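PDB 5T6O: poly-beta-hydroxybuterate polymerase from Cupriavidus necator, which builds polyhydroxybutyrate without a template, probably by acyl transfer from hydroxybutyryl-coenzyme A, and is represented here by its catalytic domain. Local coordinates for residues A141-L146 with V270-Y275; K298-L303 with T325-P330. The protein carries 1 engineered substitution. One frame throughout, in Å; residues are numbered along the deposited sequence.

Interaction 1 (A141-L146 with V270-Y275); sequences ASVTLL and VPTYIY
Leu145 O accepts from Tyr275 N at 2.9 Å; water 1 can also donate to Leu145 O and lies 2.8 Å from Tyr275 O, in position to bridge the strands. The backbone pairing of two parallel strands runs regularly, their axes 4.7 Å apart and 5° from parallel. Leu145 N donates to Tyr273 O over 2.8 Å, Tyr273 N to Val143 O, and Val143 N to Pro271 O. These are neighbouring strands in the central sheet of the alpha/beta hydrolase fold.

On the face of Val143 and Leu145, Val143 CG2 meets Val270 CG2 at 3.5 Å, the two side chains crossing at about a right angle. Thr272 turns its OG1 back along its own chain, donating to Val270 O, just ahead of the strand, over 2.8 Å from above the carbonyl plane. On the face of Thr144 and Leu146, Leu146 CD2 touches Tyr275 CB at 3.7 Å. There Thr144 and Tyr273 lie side by side, and CG of Tyr273, anti to the backbone N (chi1 -170°), sends its ring on to Trp351 and Trp354.

Thr144 OG1, Tyr273 OH and Tyr275 OH bond Trp351, Asp350 and Ser277, so backbone bonds, hydrocarbon contacts and perhaps the water join the strands.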
loop_
_atom_site.group_PDB
_atom_site.type_symbol
_atom_site.label_atom_id
_atom_site.label_comp_id
_atom_site.label_asym_id
_atom_site.label_seq_id
_atom_site.Cartn_x
_atom_site.Cartn_y
_atom_site.Cartn_z
ATOM N N ALA A 141 -31.218 -6.746 -22.912
ATOM C CA ALA A 141 -32.093 -6.142 -21.917
ATOM C C ALA A 141 -31.306 -5.657 -20.709
ATOM O O ALA A 141 -31.654 -4.633 -20.108
ATOM C CB ALA A 141 -33.161 -7.148 -21.473
ATOM N N SER A 142 -30.243 -6.374 -20.358
ATOM C CA SER A 142 -29.430 -6.068 -19.196
ATOM C C SER A 142 -28.096 -6.774 -19.372
ATOM O O SER A 142 -27.966 -7.684 -20.192
ATOM C CB SER A 142 -30.116 -6.509 -17.900
ATOM O OG SER A 142 -29.967 -7.908 -17.703
ATOM N N VAL A 143 -27.108 -6.338 -18.592
ATOM C CA VAL A 143 -25.748 -6.857 -18.641
ATOM C C VAL A 143 -25.300 -7.138 -17.216
ATOM O O VAL A 143 -25.510 -6.308 -16.326
ATOM C CB VAL A 143 -24.780 -5.859 -19.309
ATOM C CG1 VAL A 143 -23.341 -6.372 -19.230
ATOM C CG2 VAL A 143 -25.190 -5.616 -20.761
ATOM N N THR A 144 -24.688 -8.301 -17.002
ATOM C CA THR A 144 -24.055 -8.641 -15.734
ATOM C C THR A 144 -22.555 -8.763 -15.977
ATOM O O THR A 144 -22.117 -9.602 -16.772
ATOM C CB THR A 144 -24.628 -9.942 -15.167
ATOM O OG1 THR A 144 -26.033 -9.775 -14.917
ATOM C CG2 THR A 144 -23.927 -10.329 -13.862
ATOM N N LEU A 145 -21.770 -7.944 -15.280
ATOM C CA LEU A 145 -20.311 -7.967 -15.385
ATOM C C LEU A 145 -19.753 -8.556 -14.096
ATOM O O LEU A 145 -19.705 -7.879 -13.069
ATOM C CB LEU A 145 -19.776 -6.558 -15.625
ATOM C CG LEU A 145 -20.208 -5.901 -16.940
ATOM C CD1 LEU A 145 -19.572 -4.503 -17.060
ATOM C CD2 LEU A 145 -19.817 -6.777 -18.138
ATOM N N LEU A 146 -19.339 -9.821 -14.142
ATOM C CA LEU A 146 -18.703 -10.455 -12.998
ATOM C C LEU A 146 -17.193 -10.277 -13.112
ATOM O O LEU A 146 -16.586 -10.741 -14.087
ATOM C CB LEU A 146 -19.056 -11.941 -12.929
ATOM C CG LEU A 146 -20.546 -12.291 -12.899
ATOM C CD1 LEU A 146 -20.698 -13.800 -12.702
ATOM C CD2 LEU A 146 -21.284 -11.539 -11.790
ATOM N N VAL A 270 -27.809 -0.027 -20.800
ATOM C CA VAL A 270 -28.846 -0.910 -20.269
ATOM C C VAL A 270 -28.581 -1.128 -18.788
ATOM O O VAL A 270 -27.463 -0.905 -18.303
ATOM C CB VAL A 270 -28.891 -2.267 -21.003
ATOM C CG1 VAL A 270 -29.124 -2.081 -22.509
ATOM C CG2 VAL A 270 -27.629 -3.059 -20.724
ATOM N N PRO A 271 -29.598 -1.547 -18.038
ATOM C CA PRO A 271 -29.365 -1.882 -16.627
ATOM C C PRO A 271 -28.211 -2.868 -16.485
ATOM O O PRO A 271 -28.124 -3.861 -17.209
ATOM C CB PRO A 271 -30.698 -2.497 -16.195
ATOM C CG PRO A 271 -31.696 -1.827 -17.070
ATOM C CD PRO A 271 -31.021 -1.671 -18.401
ATOM N N THR A 272 -27.296 -2.574 -15.561
ATOM C CA THR A 272 -26.041 -3.314 -15.477
ATOM C C THR A 272 -25.719 -3.653 -14.029
ATOM O O THR A 272 -25.700 -2.763 -13.171
ATOM C CB THR A 272 -24.887 -2.516 -16.093
ATOM O OG1 THR A 272 -25.196 -2.217 -17.460
ATOM C CG2 THR A 272 -23.576 -3.316 -16.006
ATOM N N TYR A 273 -25.461 -4.942 -13.774
ATOM C CA TYR A 273 -25.054 -5.451 -12.467
ATOM C C TYR A 273 -23.549 -5.682 -12.488
ATOM O O TYR A 273 -23.051 -6.440 -13.330
ATOM C CB TYR A 273 -25.786 -6.756 -12.162
ATOM C CG TYR A 273 -25.679 -7.312 -10.752
ATOM C CD1 TYR A 273 -24.586 -8.095 -10.352
ATOM C CD2 TYR A 273 -26.722 -7.139 -9.852
ATOM C CE1 TYR A 273 -24.516 -8.640 -9.059
ATOM C CE2 TYR A 273 -26.664 -7.677 -8.572
ATOM C CZ TYR A 273 -25.567 -8.433 -8.187
ATOM O OH TYR A 273 -25.537 -8.957 -6.911
ATOM N N ILE A 274 -22.834 -5.035 -11.572
ATOM C CA ILE A 274 -21.373 -5.011 -11.565
ATOM C C ILE A 274 -20.902 -5.656 -10.275
ATOM O O ILE A 274 -21.259 -5.193 -9.182
ATOM C CB ILE A 274 -20.818 -3.581 -11.685
ATOM C CG1 ILE A 274 -21.417 -2.879 -12.907
ATOM C CG2 ILE A 274 -19.288 -3.632 -11.800
ATOM C CD1 ILE A 274 -21.275 -1.345 -12.889
ATOM N N TYR A 275 -20.118 -6.727 -10.395
ATOM C CA TYR A 275 -19.709 -7.522 -9.248
ATOM C C TYR A 275 -18.186 -7.545 -9.146
ATOM O O TYR A 275 -17.484 -7.685 -10.151
ATOM C CB TYR A 275 -20.249 -8.987 -9.324
ATOM C CG TYR A 275 -19.589 -9.808 -8.259
ATOM C CD1 TYR A 275 -20.086 -9.814 -6.960
ATOM C CD2 TYR A 275 -18.409 -10.508 -8.518
ATOM C CE1 TYR A 275 -19.436 -10.503 -5.958
ATOM C CE2 TYR A 275 -17.760 -11.194 -7.515
ATOM C CZ TYR A 275 -18.274 -11.176 -6.243
ATOM O OH TYR A 275 -17.606 -11.843 -5.252
HETATM O O HOH W 1 -17.180 -6.421 -12.589
#

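Interaction 2 (K298-L303 with T325-P330); sequences KLRFVL and TNDALP
The Arg300 guanidinium meets Asp327 along its edge: OD1 of Asp327 lies near the guanidinium plane, 3.2 Å from NH1, and water 3 is also at that edge, while water 4 sits over one face, offset toward the rim. The carboxylate is turned 76° to the guanidinium, and OD1 is approached from its syn side, 31° out of the carboxylate plane. At 141° (N-H...O) the salt bridge is bent. Water 3 accepts from Arg300 NH2 and donates to Asp327 OD1, while NH2 makes a second salt bridge to Asp350. An extended chain from CG to NE carries the group this far, and Thr325 CG2 packs 3.5 Å from NH2.

Strand 299-304 is placed like the last strand of the canonical alpha/beta hydrolase sheet, which here is extended by antiparallel strand 322-325; past Thr325 the chain departs. Waters fill the widening gap: water 4 joins Phe301 O (2.6 Å) to Asn326 N, water 5 Phe301 N to Asn326 O, and water 2 Leu299 O to Asp327 O. Asn326 OD1 accepts from Ala328 N in an Asx turn. Leu329 points back at the strand, CD1 4.0 Å from Leu299 CB and CD2 4.2 Å from Phe301 CB.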
loop_
_atom_site.group_PDB
_atom_site.type_symbol
_atom_site.label_atom_id
_atom_site.label_comp_id
_atom_site.label_asym_id
_atom_site.label_seq_id
_atom_site.Cartn_x
_atom_site.Cartn_y
_atom_site.Cartn_z
ATOM N N LYS A 298 -29.123 2.253 -15.270
ATOM C CA LYS A 298 -29.225 1.970 -13.842
ATOM C C LYS A 298 -28.207 0.910 -13.440
ATOM O O LYS A 298 -28.290 -0.242 -13.887
ATOM C CB LYS A 298 -30.641 1.511 -13.500
ATOM C CG LYS A 298 -30.904 1.397 -12.008
ATOM N N LEU A 299 -27.251 1.292 -12.595
ATOM C CA LEU A 299 -26.157 0.413 -12.212
ATOM C C LEU A 299 -26.360 -0.069 -10.784
ATOM O O LEU A 299 -26.893 0.652 -9.938
ATOM C CB LEU A 299 -24.804 1.122 -12.316
ATOM C CG LEU A 299 -24.559 1.893 -13.607
ATOM C CD1 LEU A 299 -23.161 2.536 -13.580
ATOM C CD2 LEU A 299 -24.716 0.957 -14.799
ATOM N N ARG A 300 -25.929 -1.296 -10.531
ATOM C CA ARG A 300 -25.854 -1.859 -9.188
ATOM C C ARG A 300 -24.451 -2.405 -9.007
ATOM O O ARG A 300 -23.939 -3.095 -9.897
ATOM C CB ARG A 300 -26.890 -2.969 -8.990
ATOM C CG ARG A 300 -26.838 -3.641 -7.615
ATOM C CD ARG A 300 -28.141 -4.388 -7.333
ATOM N NE ARG A 300 -28.186 -4.976 -5.990
ATOM C CZ ARG A 300 -28.454 -4.297 -4.882
ATOM N NH1 ARG A 300 -28.699 -2.993 -4.936
ATOM N NH2 ARG A 300 -28.481 -4.921 -3.711
ATOM N N PHE A 301 -23.805 -2.069 -7.891
ATOM C CA PHE A 301 -22.496 -2.638 -7.586
ATOM C C PHE A 301 -22.594 -3.474 -6.319
ATOM O O PHE A 301 -23.156 -3.021 -5.315
ATOM C CB PHE A 301 -21.412 -1.575 -7.409
ATOM C CG PHE A 301 -20.039 -2.172 -7.250
ATOM C CD1 PHE A 301 -19.276 -2.474 -8.370
ATOM C CD2 PHE A 301 -19.534 -2.468 -5.992
ATOM C CE1 PHE A 301 -18.025 -3.049 -8.229
ATOM C CE2 PHE A 301 -18.283 -3.041 -5.841
ATOM C CZ PHE A 301 -17.529 -3.334 -6.965
ATOM N N VAL A 302 -22.036 -4.682 -6.362
ATOM C CA VAL A 302 -22.081 -5.602 -5.232
ATOM C C VAL A 302 -20.689 -6.182 -5.040
ATOM O O VAL A 302 -20.040 -6.588 -6.008
ATOM C CB VAL A 302 -23.133 -6.708 -5.436
ATOM C CG1 VAL A 302 -23.046 -7.741 -4.320
ATOM C CG2 VAL A 302 -24.531 -6.097 -5.501
ATOM N N LEU A 303 -20.222 -6.182 -3.795
ATOM C CA LEU A 303 -18.892 -6.647 -3.424
ATOM C C LEU A 303 -19.029 -7.951 -2.649
ATOM O O LEU A 303 -19.685 -7.979 -1.604
ATOM C CB LEU A 303 -18.193 -5.597 -2.560
ATOM C CG LEU A 303 -16.749 -5.829 -2.126
ATOM C CD1 LEU A 303 -15.868 -5.941 -3.353
ATOM C CD2 LEU A 303 -16.301 -4.659 -1.237
ATOM N N THR A 325 -23.611 -4.375 0.064
ATOM C CA THR A 325 -24.423 -3.617 -0.874
ATOM C C THR A 325 -24.451 -2.152 -0.461
ATOM O O THR A 325 -24.320 -1.813 0.722
ATOM C CB THR A 325 -25.876 -4.139 -0.966
ATOM O OG1 THR A 325 -26.530 -3.992 0.303
ATOM C CG2 THR A 325 -25.917 -5.615 -1.416
ATOM N N ASN A 326 -24.626 -1.288 -1.458
ATOM C CA ASN A 326 -24.834 0.141 -1.229
ATOM C C ASN A 326 -25.439 0.709 -2.502
ATOM O O ASN A 326 -24.830 0.604 -3.570
ATOM C CB ASN A 326 -23.514 0.842 -0.871
ATOM C CG ASN A 326 -23.691 2.331 -0.542
ATOM O OD1 ASN A 326 -24.791 2.883 -0.616
ATOM N ND2 ASN A 326 -22.591 2.980 -0.155
ATOM N N ASP A 327 -26.639 1.290 -2.398
ATOM C CA ASP A 327 -27.318 1.832 -3.571
ATOM C C ASP A 327 -26.694 3.130 -4.059
ATOM O O ASP A 327 -26.833 3.459 -5.241
ATOM C CB ASP A 327 -28.802 2.053 -3.271
ATOM C CG ASP A 327 -29.581 0.752 -3.186
ATOM O OD1 ASP A 327 -28.958 -0.330 -3.268
ATOM O OD2 ASP A 327 -30.821 0.808 -3.025
ATOM N N ALA A 328 -26.016 3.870 -3.186
ATOM C CA ALA A 328 -25.290 5.057 -3.611
ATOM C C ALA A 328 -24.019 4.663 -4.359
ATOM O O ALA A 328 -23.415 3.620 -4.099
ATOM C CB ALA A 328 -24.937 5.932 -2.409
ATOM N N LEU A 329 -23.610 5.516 -5.295
ATOM C CA LEU A 329 -22.485 5.234 -6.182
ATOM C C LEU A 329 -21.580 6.459 -6.244
ATOM O O LEU A 329 -21.521 7.158 -7.263
ATOM C CB LEU A 329 -22.986 4.827 -7.571
ATOM C CG LEU A 329 -23.828 3.540 -7.633
ATOM C CD1 LEU A 329 -24.443 3.308 -9.014
ATOM C CD2 LEU A 329 -22.988 2.337 -7.235
ATOM N N PRO A 330 -20.859 6.752 -5.164
ATOM C CA PRO A 330 -19.892 7.852 -5.207
ATOM C C PRO A 330 -18.740 7.517 -6.136
ATOM O O PRO A 330 -18.536 6.367 -6.531
ATOM C CB PRO A 330 -19.421 7.975 -3.752
ATOM C CG PRO A 330 -19.623 6.596 -3.185
ATOM C CD PRO A 330 -20.874 6.080 -3.847
HETATM O O HOH W 2 -27.352 1.010 -7.306
HETATM O O HOH W 3 -29.332 -2.743 -1.558
HETATM O O HOH W 4 -25.406 -2.619 -3.989
HETATM O O HOH W 5 -25.480 -0.482 -6.006
#

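Interactions 1 and 2 lie in one sheet, their centres about 12 Å apart, with strand 272-277 of the first directly beside strand 299-304 of the second. Two probable hydrogen bonds stitch them together: Ile274 N to Arg300 O at 2.8 Å and Ile274 O to Val302 N at 3.0 Å. Side chains add to the join, with Tyr273 OH 3.3 Å from Val302 CG2. Asp350 serves both contacts, taking Tyr273 OH on OD1 and Arg300 NH2 on OD2. Interaction 1 is buried, whereas interaction 2 lies farther out and is partly hydrated. In alpha/beta hydrolases the catalytic acid and histidine usually follow strands placed like 272-277 and 299-304.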